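Local coordinates for periplasmic binding protein/LacI transcriptional regulator (Alkaliphilus metalliredigens, PDB 3CTP) that binds the sugar beta-D-xylulofuranose and, as a LacI-family member, probably acts as a DNA-binding transcriptional regulator, at residues C172-P181 with L203-D213. Numbering follows the deposited sequence.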
# COMPACT_ATOMS: atom_id res chain seq x y z
N CYS A 172 -24.95 12.58 -16.63
CA CYS A 172 -23.94 13.62 -16.51
C CYS A 172 -23.70 14.28 -17.87
O CYS A 172 -23.55 13.58 -18.89
CB CYS A 172 -22.62 13.02 -16.04
SG CYS A 172 -22.72 12.33 -14.37
N ARG A 173 -23.63 15.61 -17.86
CA ARG A 173 -23.32 16.35 -19.08
C ARG A 173 -22.16 17.34 -18.90
O ARG A 173 -21.44 17.60 -19.86
CB ARG A 173 -24.56 17.09 -19.60
CG ARG A 173 -25.75 16.15 -19.91
CD ARG A 173 -25.47 15.24 -21.11
NE ARG A 173 -26.60 14.37 -21.47
CZ ARG A 173 -26.81 13.15 -21.00
NH1 ARG A 173 -27.88 12.47 -21.41
NH2 ARG A 173 -25.96 12.58 -20.12
N LYS A 174 -21.99 17.88 -17.69
CA LYS A 174 -20.80 18.65 -17.36
C LYS A 174 -19.83 17.66 -16.75
O LYS A 174 -20.02 17.24 -15.62
CB LYS A 174 -21.12 19.72 -16.34
CG LYS A 174 -22.11 20.80 -16.84
CD LYS A 174 -22.63 21.64 -15.67
CE LYS A 174 -23.60 22.73 -16.15
NZ LYS A 174 -23.97 23.64 -15.02
N ILE A 175 -18.78 17.31 -17.49
CA ILE A 175 -17.90 16.21 -17.09
C ILE A 175 -16.44 16.62 -17.05
O ILE A 175 -15.97 17.34 -17.95
CB ILE A 175 -18.11 15.04 -18.06
CG1 ILE A 175 -19.51 14.46 -17.84
CG2 ILE A 175 -17.01 13.96 -17.92
CD1 ILE A 175 -19.93 13.46 -18.91
N LEU A 176 -15.74 16.15 -16.01
CA LEU A 176 -14.31 16.39 -15.84
C LEU A 176 -13.60 15.05 -15.88
O LEU A 176 -14.08 14.08 -15.26
CB LEU A 176 -14.06 16.99 -14.45
CG LEU A 176 -12.61 17.14 -13.98
CD1 LEU A 176 -11.84 18.10 -14.87
CD2 LEU A 176 -12.58 17.65 -12.55
N HIS A 177 -12.46 14.99 -16.55
CA HIS A 177 -11.58 13.81 -16.41
C HIS A 177 -10.27 14.28 -15.80
O HIS A 177 -9.60 15.17 -16.36
CB HIS A 177 -11.34 13.13 -17.77
CG HIS A 177 -10.31 12.04 -17.73
ND1 HIS A 177 -10.20 11.18 -16.66
CD2 HIS A 177 -9.36 11.66 -18.62
CE1 HIS A 177 -9.21 10.31 -16.89
NE2 HIS A 177 -8.70 10.58 -18.08
N ILE A 178 -9.94 13.74 -14.63
CA ILE A 178 -8.64 13.95 -14.02
C ILE A 178 -7.77 12.85 -14.60
O ILE A 178 -7.94 11.66 -14.25
CB ILE A 178 -8.72 13.89 -12.51
CG1 ILE A 178 -9.58 15.08 -12.06
CG2 ILE A 178 -7.29 13.99 -11.89
CD1 ILE A 178 -9.87 15.17 -10.56
N LYS A 179 -6.91 13.24 -15.54
CA LYS A 179 -6.09 12.28 -16.28
C LYS A 179 -4.72 12.10 -15.67
O LYS A 179 -4.25 12.94 -14.89
CB LYS A 179 -5.99 12.67 -17.77
CG LYS A 179 -5.18 13.87 -18.04
CD LYS A 179 -5.04 14.15 -19.60
CE LYS A 179 -4.26 13.10 -20.32
NZ LYS A 179 -2.80 13.03 -19.97
N GLY A 180 -4.11 10.98 -16.00
CA GLY A 180 -2.81 10.65 -15.43
C GLY A 180 -1.70 11.27 -16.25
O GLY A 180 -1.95 11.88 -17.30
N PRO A 181 -0.46 11.10 -15.77
CA PRO A 181 0.74 11.55 -16.42
C PRO A 181 0.82 10.99 -17.84
O PRO A 181 0.49 9.84 -18.04
CB PRO A 181 1.84 10.85 -15.60
CG PRO A 181 1.30 10.69 -14.27
CD PRO A 181 -0.19 10.51 -14.45
N LEU A 203 -20.17 16.11 -26.85
CA LEU A 203 -20.07 16.74 -25.54
C LEU A 203 -18.66 17.24 -25.33
O LEU A 203 -17.72 16.50 -25.58
CB LEU A 203 -20.41 15.73 -24.44
CG LEU A 203 -20.86 16.27 -23.09
CD1 LEU A 203 -22.27 16.87 -23.24
CD2 LEU A 203 -20.83 15.15 -22.05
N GLU A 204 -18.51 18.49 -24.91
CA GLU A 204 -17.20 18.99 -24.52
C GLU A 204 -16.91 18.55 -23.08
O GLU A 204 -17.79 18.63 -22.22
CB GLU A 204 -17.16 20.52 -24.62
CG GLU A 204 -16.85 21.02 -26.03
CD GLU A 204 -16.38 22.46 -26.04
OE1 GLU A 204 -16.87 23.26 -25.21
OE2 GLU A 204 -15.51 22.80 -26.88
N ILE A 205 -15.67 18.13 -22.86
CA ILE A 205 -15.19 17.61 -21.56
C ILE A 205 -14.03 18.48 -21.09
O ILE A 205 -13.25 18.97 -21.92
CB ILE A 205 -14.55 16.22 -21.73
CG1 ILE A 205 -15.56 15.21 -22.26
CG2 ILE A 205 -13.93 15.75 -20.41
CD1 ILE A 205 -16.73 15.00 -21.33
N ASP A 206 -13.86 18.62 -19.78
CA ASP A 206 -12.71 19.35 -19.25
C ASP A 206 -11.71 18.34 -18.70
O ASP A 206 -12.11 17.25 -18.28
CB ASP A 206 -13.14 20.25 -18.09
CG ASP A 206 -13.91 21.47 -18.55
OD1 ASP A 206 -13.88 21.76 -19.77
OD2 ASP A 206 -14.56 22.12 -17.69
N PHE A 207 -10.43 18.70 -18.72
CA PHE A 207 -9.36 17.84 -18.22
C PHE A 207 -8.48 18.56 -17.21
O PHE A 207 -8.21 19.76 -17.35
CB PHE A 207 -8.47 17.37 -19.39
CG PHE A 207 -9.21 16.57 -20.40
CD1 PHE A 207 -9.48 15.24 -20.17
CD2 PHE A 207 -9.67 17.16 -21.59
CE1 PHE A 207 -10.21 14.48 -21.08
CE2 PHE A 207 -10.40 16.41 -22.51
CZ PHE A 207 -10.67 15.06 -22.25
N ILE A 208 -8.02 17.81 -16.20
CA ILE A 208 -6.92 18.25 -15.31
C ILE A 208 -5.91 17.12 -15.33
O ILE A 208 -6.29 15.97 -15.21
CB ILE A 208 -7.45 18.42 -13.87
CG1 ILE A 208 -8.41 19.62 -13.81
CG2 ILE A 208 -6.30 18.63 -12.85
CD1 ILE A 208 -9.10 19.78 -12.45
N GLU A 209 -4.63 17.43 -15.53
CA GLU A 209 -3.63 16.36 -15.69
C GLU A 209 -2.70 16.31 -14.51
O GLU A 209 -1.90 17.22 -14.30
CB GLU A 209 -2.79 16.60 -16.94
CG GLU A 209 -1.77 15.49 -17.25
CD GLU A 209 -1.00 15.81 -18.52
OE1 GLU A 209 0.02 16.53 -18.44
OE2 GLU A 209 -1.43 15.37 -19.61
N PHE A 210 -2.78 15.23 -13.73
CA PHE A 210 -1.86 15.08 -12.60
C PHE A 210 -0.53 14.60 -13.16
O PHE A 210 -0.51 13.83 -14.13
CB PHE A 210 -2.36 13.98 -11.65
CG PHE A 210 -3.45 14.43 -10.69
CD1 PHE A 210 -4.17 15.60 -10.87
CD2 PHE A 210 -3.76 13.62 -9.60
CE1 PHE A 210 -5.16 15.98 -9.97
CE2 PHE A 210 -4.77 13.99 -8.69
CZ PHE A 210 -5.47 15.17 -8.88
N GLN A 211 0.58 15.03 -12.55
CA GLN A 211 1.90 14.66 -13.10
C GLN A 211 2.52 13.45 -12.45
O GLN A 211 3.62 12.98 -12.88
CB GLN A 211 2.88 15.83 -12.95
CG GLN A 211 2.37 17.10 -13.63
CD GLN A 211 2.13 16.90 -15.11
OE1 GLN A 211 3.04 16.47 -15.83
NE2 GLN A 211 0.92 17.20 -15.57
N HIS A 212 1.87 12.95 -11.41
CA HIS A 212 2.38 11.80 -10.67
C HIS A 212 1.21 10.89 -10.31
O HIS A 212 0.08 11.36 -10.19
CB HIS A 212 3.01 12.25 -9.34
CG HIS A 212 4.13 13.23 -9.50
ND1 HIS A 212 3.92 14.59 -9.52
CD2 HIS A 212 5.46 13.04 -9.65
CE1 HIS A 212 5.09 15.21 -9.67
NE2 HIS A 212 6.04 14.29 -9.75
N ASP A 213 1.51 9.61 -10.13
CA ASP A 213 0.58 8.71 -9.44
C ASP A 213 0.56 9.14 -7.97
O ASP A 213 1.31 10.04 -7.54
CB ASP A 213 1.10 7.27 -9.59
CG ASP A 213 0.06 6.21 -9.28
OD1 ASP A 213 -1.09 6.54 -8.94
OD2 ASP A 213 0.43 5.01 -9.42
O HOH W 1 -18.43 19.13 -19.75
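Strands 175-179 and 206-209 pair in parallel as the two strands of a beta-alpha-beta unit whose crossover is helix 185-200, their short axes nearly aligned. Five backbone hydrogen bonds fix the register, from a nearly straight one, Asp206 N to Ile175 O (3.1 Å), through to Phe210 N on Lys179 O. Before the first bridge, where the CA atoms of Arg173 and Leu203 are 7.2 Å apart, one water accepts from Ile175 N and donates to Glu204 O. On the face that helix 185-200 packs against, Ile205 CD1 lies 3.5 Å from Ile175 CB, and Phe194 touches both isoleucines. Further along, His177 and Phe207 meet rim to rim with planes at 79°; the histidine ring also stacks on Phe236, whose O accepts from ND1. Lys179 then holds CG between its backbone N and carbonyl carbon (chi1 70°) and bends again at chi3 and chi4, which curls NZ back to its own strand end. There NZ forms a salt bridge with Glu209 OE2 (2.7 Å), met on the anti side, somewhat out of the carboxylate plane, and a hydrogen bond to Gly180 O (3.0 Å), while Glu188 of the crossover helix supplies a second carboxylate. With an alanine here, Glu209 and Glu188 would probably lose the ammonium charge they share, and Gly180 O its NZ donor. Across the sheet, Ile178 CG2 sits over the Phe210 ring, 3.6 Å from its centroid and 17° off the normal, a CH-pi contact. Beyond the strand, Asp213 comes within about 4 Å (side chain to nearest sugar atom) of beta-D-xylulofuranose and salt-bridges the pocket residue Arg124, with hydrogen bonds to Asn72 and Asn239, also of the pocket. An edge strand leading from its C-terminal end into the ligand cleft is characteristic of the Rossmann-like subdomains of periplasmic-binding-protein folds.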